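Local coordinates for protein PLP-Dependent L-Arginine Hydroxylase MppP (Streptomyces wadayamensis, PDB 6C9B) that is a PLP-dependent oxidase acting on L-arginine, yielding 4-hydroxy-2-ketoarginine and 2-ketoarginine as products, at residues S148-V153 with H181-A186. Numbering follows the deposited sequence.
Sequences SSVGCV and HGTVLA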
# COMPACT_ATOMS: atom_id res chain seq x y z
N SER B 148 6.85 -26.29 -19.35
CA SER B 148 7.88 -25.76 -20.22
C SER B 148 7.46 -24.47 -20.91
O SER B 148 8.30 -23.81 -21.52
CB SER B 148 8.27 -26.80 -21.28
OG SER B 148 7.29 -26.89 -22.30
N SER B 149 6.18 -24.10 -20.82
CA SER B 149 5.69 -22.88 -21.43
C SER B 149 5.46 -21.74 -20.45
O SER B 149 5.14 -20.63 -20.90
CB SER B 149 4.39 -23.15 -22.18
OG SER B 149 3.34 -23.41 -21.28
N VAL B 150 5.58 -21.95 -19.14
CA VAL B 150 5.37 -20.87 -18.19
C VAL B 150 6.60 -20.73 -17.31
O VAL B 150 7.37 -21.67 -17.13
CB VAL B 150 4.11 -21.07 -17.31
CG1 VAL B 150 2.87 -21.16 -18.18
CG2 VAL B 150 4.25 -22.32 -16.44
N GLY B 151 6.76 -19.54 -16.74
CA GLY B 151 7.87 -19.28 -15.85
C GLY B 151 7.50 -19.33 -14.38
O GLY B 151 8.38 -19.25 -13.51
N CYS B 152 6.19 -19.43 -14.11
CA CYS B 152 5.65 -19.38 -12.75
C CYS B 152 4.32 -20.09 -12.77
O CYS B 152 3.56 -19.98 -13.74
CB CYS B 152 5.47 -17.94 -12.28
SG CYS B 152 4.75 -17.75 -10.67
N VAL B 153 4.07 -20.85 -11.71
CA VAL B 153 2.77 -21.44 -11.39
C VAL B 153 2.32 -20.76 -10.12
O VAL B 153 3.07 -20.72 -9.14
CB VAL B 153 2.88 -22.96 -11.19
CG1 VAL B 153 1.54 -23.53 -10.75
CG2 VAL B 153 3.36 -23.66 -12.45
N HIS B 181 11.66 -28.35 -13.58
CA HIS B 181 11.57 -27.47 -14.74
C HIS B 181 12.19 -26.08 -14.54
O HIS B 181 12.23 -25.29 -15.50
CB HIS B 181 10.11 -27.30 -15.16
CG HIS B 181 9.53 -28.52 -15.80
ND1 HIS B 181 9.47 -28.67 -17.17
CD2 HIS B 181 9.01 -29.65 -15.27
CE1 HIS B 181 8.93 -29.85 -17.45
NE2 HIS B 181 8.64 -30.46 -16.32
N GLY B 182 12.64 -25.74 -13.34
CA GLY B 182 13.16 -24.40 -13.13
C GLY B 182 12.11 -23.33 -13.01
O GLY B 182 12.42 -22.14 -13.16
N THR B 183 10.87 -23.71 -12.71
CA THR B 183 9.72 -22.82 -12.63
C THR B 183 9.61 -22.23 -11.22
O THR B 183 9.91 -22.91 -10.23
CB THR B 183 8.45 -23.62 -12.96
OG1 THR B 183 8.70 -24.49 -14.06
CG2 THR B 183 7.29 -22.72 -13.30
N VAL B 184 9.12 -20.99 -11.12
CA VAL B 184 8.80 -20.40 -9.82
C VAL B 184 7.44 -20.93 -9.36
O VAL B 184 6.46 -20.87 -10.11
CB VAL B 184 8.75 -18.86 -9.90
CG1 VAL B 184 8.35 -18.29 -8.56
CG2 VAL B 184 10.10 -18.28 -10.31
N LEU B 185 7.37 -21.43 -8.13
CA LEU B 185 6.09 -21.76 -7.51
C LEU B 185 5.72 -20.63 -6.56
O LEU B 185 6.47 -20.34 -5.62
CB LEU B 185 6.16 -23.10 -6.76
CG LEU B 185 4.87 -23.56 -6.06
CD1 LEU B 185 3.70 -23.55 -6.98
CD2 LEU B 185 5.10 -24.94 -5.51
N ALA B 186 4.58 -19.99 -6.80
CA ALA B 186 4.11 -18.87 -5.99
C ALA B 186 2.81 -19.24 -5.34
O ALA B 186 1.92 -19.78 -6.01
CB ALA B 186 3.91 -17.62 -6.84
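The strands of a beta-alpha-beta unit begin to pair here: Cys152 and Val153 lie beside Val184 and Leu185, and helix 168-181 connects them. Val153 bonds to Val184 through its N and to Ala186 through its O, the alternation of a parallel pair, and Gly151 O adds a bond just before the strand. Val184 N donates to Gly151 O at 3.0 Å, from above the carbonyl plane (36° out of it). Val153 N meets Val184 O at 2.9 Å, almost in line with the C=O bond (176°), and Ala186 N reaches Val153 O at 2.9 Å. Val184 O also receives a CA-H...O contact from Cys152 CA at 3.1 Å. On one face Cys152 packs against Val184, and its SG, anti to the backbone N (chi1 178°), extends to Ala186 CB at 3.9 Å. On the other face Leu185 CD1 lies 3.6 Å from Val153 O, and Leu185 continues onto Leu174, Ala175 and Cys178 of the connecting helix. Thr183 CG2 lies against the Gly151-Cys152 peptide, 3.6 Å from Cys152 N, while the buried Thr183 OG1 has no partner in the model. This is the beta-alpha-beta crossover of alpha/beta folds, here placed in the mixed seven-stranded sheet of the large domain of fold-type I PLP enzymes.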